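PA1221 (Pseudomonas aeruginosa, PDB 4DG8) is a member of the ANL superfamily of AMP-binding enzymes that also carries a phosphopantetheine attachment site, and holds adenosine monophosphate in this model. Local coordinates at residues 181-193 and 309-321. Numbering follows the deposited sequence.
Sequences AIACTHAGITRLC and YGPTENTTFTCCH. With AMP (adenosine monophosphate), chain B.
Thr315 sets its methyl on the first turn of helix 186-193, where CG2 lies 3.6 Å from Gly188 C, against a residue with no side chain of its own. With OG1 beside its own backbone N (chi1 -45°), that hydroxyl turns to Gly369 O and to a water that also takes the N-H of Thr185. Arg191 reaches over the same loop, its chain bent at chi2. NH1 gives a nearly straight bond to Thr315 O (3.2 Å, 167°), close to the guanidinium plane and on a carbonyl lone pair, while NH2 holds Asn314 O at 2.7 Å with the donor tilted from that carbonyl's plane. NE is hydrogen-bonded to Thr342 OG1, so the guanidinium is fixed in rotation and ties down two successive loop carbonyls. Next to it in the helix, Leu192 presses CD2 on Thr316 CB (3.5 Å) and CD1 meets Phe317 CD2 (3.9 Å). On strand 180-185, Ile182 CD1 touches both Thr312 CG2 and the carboxylate carbon of Glu313, whose oxygens are taken by Arg428 and Tyr374. Thr312 OG1 donates to O3P of adenosine monophosphate (2.7 Å), alongside a weak bond from its N. The strand thus backs the Thr-Glu end of the Tyr-Gly-Pro-Thr-Glu motif and the helix the residues that follow it, a nucleotide-binding motif characteristic of the ANL superfamily of AMP-binding enzymes.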
loop_
_atom_site.group_PDB
_atom_site.type_symbol
_atom_site.label_atom_id
_atom_site.label_comp_id
_atom_site.label_asym_id
_atom_site.label_seq_id
_atom_site.Cartn_x
_atom_site.Cartn_y
_atom_site.Cartn_z
ATOM N N ALA A 181 4.953 12.717 -0.552
ATOM C CA ALA A 181 4.893 11.868 -1.738
ATOM C C ALA A 181 6.091 10.932 -1.828
ATOM O O ALA A 181 7.220 11.386 -1.965
ATOM C CB ALA A 181 4.806 12.720 -2.974
ATOM N N ILE A 182 5.831 9.626 -1.766
ATOM C CA ILE A 182 6.888 8.624 -1.882
ATOM C C ILE A 182 7.035 8.136 -3.317
ATOM O O ILE A 182 6.115 7.549 -3.867
ATOM C CB ILE A 182 6.630 7.430 -0.935
ATOM C CG1 ILE A 182 6.696 7.896 0.523
ATOM C CG2 ILE A 182 7.615 6.277 -1.211
ATOM C CD1 ILE A 182 6.091 6.890 1.540
ATOM N N ALA A 183 8.184 8.397 -3.937
ATOM C CA ALA A 183 8.363 7.959 -5.328
ATOM C C ALA A 183 9.064 6.624 -5.356
ATOM O O ALA A 183 10.209 6.494 -4.924
ATOM C CB ALA A 183 9.110 8.996 -6.172
ATOM N N CYS A 184 8.345 5.629 -5.851
ATOM C CA CYS A 184 8.836 4.269 -5.934
ATOM C C CYS A 184 9.254 3.959 -7.372
ATOM O O CYS A 184 8.730 4.503 -8.321
ATOM C CB CYS A 184 7.797 3.273 -5.429
ATOM S SG CYS A 184 7.589 3.403 -3.598
ATOM N N THR A 185 10.203 3.053 -7.498
ATOM C CA THR A 185 11.026 2.911 -8.677
ATOM C C THR A 185 10.566 1.630 -9.398
ATOM O O THR A 185 9.925 0.785 -8.785
ATOM C CB THR A 185 12.460 2.808 -8.149
ATOM O OG1 THR A 185 13.340 3.688 -8.850
ATOM C CG2 THR A 185 12.940 1.394 -8.125
ATOM N N HIS A 186 10.788 1.529 -10.705
ATOM C CA HIS A 186 10.602 0.261 -11.424
ATOM C C HIS A 186 11.289 -0.943 -10.719
ATOM O O HIS A 186 10.689 -2.024 -10.558
ATOM C CB HIS A 186 11.106 0.380 -12.876
ATOM C CG HIS A 186 10.130 1.026 -13.819
ATOM N ND1 HIS A 186 9.519 0.330 -14.845
ATOM C CD2 HIS A 186 9.690 2.308 -13.917
ATOM C CE1 HIS A 186 8.724 1.150 -15.519
ATOM N NE2 HIS A 186 8.798 2.352 -14.967
ATOM N N ALA A 187 12.541 -0.748 -10.305
ATOM C CA ALA A 187 13.280 -1.768 -9.561
ATOM C C ALA A 187 12.600 -2.216 -8.276
ATOM O O ALA A 187 12.667 -3.389 -7.930
ATOM C CB ALA A 187 14.700 -1.298 -9.251
ATOM N N GLY A 188 11.977 -1.294 -7.549
ATOM C CA GLY A 188 11.324 -1.653 -6.299
ATOM C C GLY A 188 10.216 -2.656 -6.577
ATOM O O GLY A 188 10.004 -3.639 -5.830
ATOM N N ILE A 189 9.525 -2.429 -7.693
ATOM C CA ILE A 189 8.453 -3.324 -8.123
ATOM C C ILE A 189 8.936 -4.683 -8.619
ATOM O O ILE A 189 8.387 -5.723 -8.205
ATOM C CB ILE A 189 7.597 -2.688 -9.243
ATOM C CG1 ILE A 189 6.953 -1.394 -8.740
ATOM C CG2 ILE A 189 6.526 -3.670 -9.680
ATOM C CD1 ILE A 189 6.141 -0.663 -9.801
ATOM N N THR A 190 9.929 -4.690 -9.521
ATOM C CA THR A 190 10.390 -5.967 -10.077
ATOM C C THR A 190 11.150 -6.778 -9.015
ATOM O O THR A 190 11.063 -8.002 -9.001
ATOM C CB THR A 190 11.231 -5.824 -11.386
ATOM O OG1 THR A 190 12.399 -5.045 -11.128
ATOM C CG2 THR A 190 10.406 -5.155 -12.508
ATOM N N ARG A 191 11.854 -6.103 -8.103
ATOM C CA ARG A 191 12.513 -6.809 -6.999
ATOM C C ARG A 191 11.448 -7.400 -6.080
ATOM O O ARG A 191 11.600 -8.528 -5.606
ATOM C CB ARG A 191 13.516 -5.930 -6.228
ATOM C CG ARG A 191 12.916 -5.030 -5.100
ATOM C CD ARG A 191 12.689 -5.872 -3.836
ATOM N NE ARG A 191 12.668 -5.122 -2.577
ATOM C CZ ARG A 191 11.633 -4.399 -2.145
ATOM N NH1 ARG A 191 10.533 -4.270 -2.887
ATOM N NH2 ARG A 191 11.704 -3.774 -0.978
ATOM N N LEU A 192 10.364 -6.657 -5.857
ATOM C CA LEU A 192 9.272 -7.184 -5.045
ATOM C C LEU A 192 8.686 -8.470 -5.642
ATOM O O LEU A 192 8.408 -9.439 -4.915
ATOM C CB LEU A 192 8.141 -6.134 -4.883
ATOM C CG LEU A 192 6.863 -6.641 -4.174
ATOM C CD1 LEU A 192 7.174 -7.011 -2.718
ATOM C CD2 LEU A 192 5.711 -5.640 -4.256
ATOM N N CYS A 193 8.454 -8.460 -6.957
ATOM C CA CYS A 193 7.644 -9.521 -7.574
ATOM C C CYS A 193 8.359 -10.758 -8.127
ATOM O O CYS A 193 7.713 -11.775 -8.379
ATOM C CB CYS A 193 6.747 -8.927 -8.670
ATOM S SG CYS A 193 5.689 -7.572 -8.097
ATOM N N TYR A 309 5.770 -7.617 6.061
ATOM C CA TYR A 309 6.002 -6.394 6.823
ATOM C C TYR A 309 6.813 -5.446 5.955
ATOM O O TYR A 309 7.750 -5.876 5.284
ATOM C CB TYR A 309 6.803 -6.668 8.105
ATOM C CG TYR A 309 7.643 -5.459 8.479
ATOM C CD1 TYR A 309 7.089 -4.411 9.200
ATOM C CD2 TYR A 309 8.974 -5.340 8.061
ATOM C CE1 TYR A 309 7.829 -3.297 9.527
ATOM C CE2 TYR A 309 9.725 -4.220 8.379
ATOM C CZ TYR A 309 9.136 -3.194 9.116
ATOM O OH TYR A 309 9.840 -2.052 9.446
ATOM N N GLY A 310 6.448 -4.170 5.942
ATOM C CA GLY A 310 7.347 -3.171 5.394
ATOM C C GLY A 310 6.692 -1.816 5.258
ATOM O O GLY A 310 5.459 -1.727 5.178
ATOM N N PRO A 311 7.505 -0.748 5.203
ATOM C CA PRO A 311 6.865 0.540 4.927
ATOM C C PRO A 311 6.870 0.873 3.436
ATOM O O PRO A 311 7.560 0.227 2.647
ATOM C CB PRO A 311 7.737 1.525 5.714
ATOM C CG PRO A 311 9.127 0.897 5.655
ATOM C CD PRO A 311 8.922 -0.606 5.587
ATOM N N THR A 312 6.172 1.937 3.071
ATOM C CA THR A 312 6.016 2.317 1.665
ATOM C C THR A 312 7.344 2.798 1.051
ATOM O O THR A 312 7.614 2.570 -0.133
ATOM C CB THR A 312 4.902 3.392 1.529
ATOM O OG1 THR A 312 3.667 2.866 2.042
ATOM C CG2 THR A 312 4.716 3.848 0.072
ATOM N N GLU A 313 8.169 3.454 1.869
ATOM C CA GLU A 313 9.500 3.921 1.473
ATOM C C GLU A 313 10.433 2.795 0.992
ATOM O O GLU A 313 11.483 3.053 0.372
ATOM C CB GLU A 313 10.170 4.648 2.656
ATOM C CG GLU A 313 9.548 5.992 3.045
ATOM C CD GLU A 313 8.289 5.856 3.920
ATOM O OE1 GLU A 313 7.746 4.726 4.073
ATOM O OE2 GLU A 313 7.859 6.898 4.467
ATOM N N ASN A 314 10.131 1.570 1.407
ATOM C CA ASN A 314 10.812 0.362 0.922
ATOM C C ASN A 314 9.985 -0.492 -0.047
ATOM O O ASN A 314 10.186 -1.704 -0.143
ATOM C CB ASN A 314 11.554 -0.414 2.017
ATOM C CG ASN A 314 12.608 -1.397 1.455
ATOM O OD1 ASN A 314 13.254 -1.143 0.430
ATOM N ND2 ASN A 314 12.772 -2.530 2.135
ATOM N N THR A 315 8.948 0.115 -0.615
ATOM C CA THR A 315 8.164 -0.527 -1.673
ATOM C C THR A 315 7.445 -1.814 -1.243
ATOM O O THR A 315 7.929 -2.914 -1.533
ATOM C CB THR A 315 9.000 -0.774 -2.966
ATOM O OG1 THR A 315 9.772 0.398 -3.274
ATOM C CG2 THR A 315 8.068 -1.120 -4.175
ATOM N N THR A 316 6.298 -1.675 -0.562
ATOM C CA THR A 316 5.520 -2.860 -0.168
ATOM C C THR A 316 6.101 -3.685 0.985
ATOM O O THR A 316 5.622 -3.561 2.118
ATOM C CB THR A 316 5.127 -3.720 -1.375
ATOM O OG1 THR A 316 4.569 -2.870 -2.387
ATOM C CG2 THR A 316 4.088 -4.774 -0.970
ATOM N N PHE A 317 6.914 -4.683 0.681
ATOM C CA PHE A 317 7.487 -5.526 1.723
ATOM C C PHE A 317 8.967 -5.264 1.967
ATOM O O PHE A 317 9.730 -4.956 1.057
ATOM C CB PHE A 317 7.337 -7.008 1.360
ATOM C CG PHE A 317 5.927 -7.493 1.336
ATOM C CD1 PHE A 317 4.962 -6.905 2.144
ATOM C CD2 PHE A 317 5.568 -8.578 0.530
ATOM C CE1 PHE A 317 3.654 -7.376 2.133
ATOM C CE2 PHE A 317 4.267 -9.040 0.512
ATOM C CZ PHE A 317 3.307 -8.431 1.306
ATOM N N THR A 318 9.354 -5.445 3.220
ATOM C CA THR A 318 10.736 -5.383 3.657
ATOM C C THR A 318 11.117 -6.784 4.135
ATOM O O THR A 318 12.110 -7.348 3.694
ATOM C CB THR A 318 10.949 -4.302 4.732
ATOM O OG1 THR A 318 10.718 -3.015 4.139
ATOM C CG2 THR A 318 12.364 -4.345 5.253
ATOM N N CYS A 319 10.357 -7.312 5.092
ATOM C CA CYS A 319 10.504 -8.709 5.489
ATOM C C CYS A 319 9.218 -9.505 5.264
ATOM O O CYS A 319 8.118 -8.967 5.376
ATOM C CB CYS A 319 10.895 -8.810 6.963
ATOM S SG CYS A 319 12.372 -7.890 7.415
ATOM N N CYS A 320 9.364 -10.788 4.944
ATOM C CA CYS A 320 8.235 -11.710 4.968
ATOM C C CYS A 320 8.600 -12.962 5.728
ATOM O O CYS A 320 9.779 -13.317 5.840
ATOM C CB CYS A 320 7.785 -12.102 3.567
ATOM S SG CYS A 320 7.128 -10.741 2.629
ATOM N N HIS A 321 7.573 -13.622 6.252
ATOM C CA HIS A 321 7.755 -14.877 6.977
ATOM C C HIS A 321 6.666 -15.874 6.572
ATOM O O HIS A 321 5.481 -15.584 6.678
ATOM C CB HIS A 321 7.726 -14.629 8.492
ATOM C CG HIS A 321 7.857 -15.872 9.313
ATOM N ND1 HIS A 321 8.997 -16.648 9.312
ATOM C CD2 HIS A 321 6.987 -16.478 10.159
ATOM C CE1 HIS A 321 8.819 -17.684 10.112
ATOM N NE2 HIS A 321 7.609 -17.602 10.638
HETATM P P AMP B . 2.499 1.333 5.006
HETATM O O1P AMP B . 1.226 2.134 4.825
HETATM O O2P AMP B . 2.637 0.010 4.264
HETATM O O3P AMP B . 3.646 2.262 4.654
HETATM O "O5'" AMP B . 2.761 1.095 6.555
HETATM C "C5'" AMP B . 4.005 0.594 7.004
HETATM C "C4'" AMP B . 4.015 0.390 8.494
HETATM O "O4'" AMP B . 2.937 -0.502 8.883
HETATM C "C3'" AMP B . 5.263 -0.264 9.059
HETATM O "O3'" AMP B . 6.339 0.652 9.223
HETATM C "C2'" AMP B . 4.760 -0.867 10.363
HETATM O "O2'" AMP B . 4.651 0.138 11.365
HETATM C "C1'" AMP B . 3.349 -1.313 9.968
HETATM N N9 AMP B . 3.316 -2.730 9.535
HETATM C C8 AMP B . 3.265 -3.139 8.245
HETATM N N7 AMP B . 3.244 -4.491 8.149
HETATM C C5 AMP B . 3.294 -4.988 9.394
HETATM C C6 AMP B . 3.308 -6.346 10.004
HETATM N N6 AMP B . 3.270 -7.454 9.241
HETATM N N1 AMP B . 3.355 -6.439 11.355
HETATM C C2 AMP B . 3.389 -5.327 12.119
HETATM N N3 AMP B . 3.378 -4.069 11.632
HETATM C C4 AMP B . 3.331 -3.825 10.304
HETATM O O HOH W 1 11.160 1.891 -4.994
#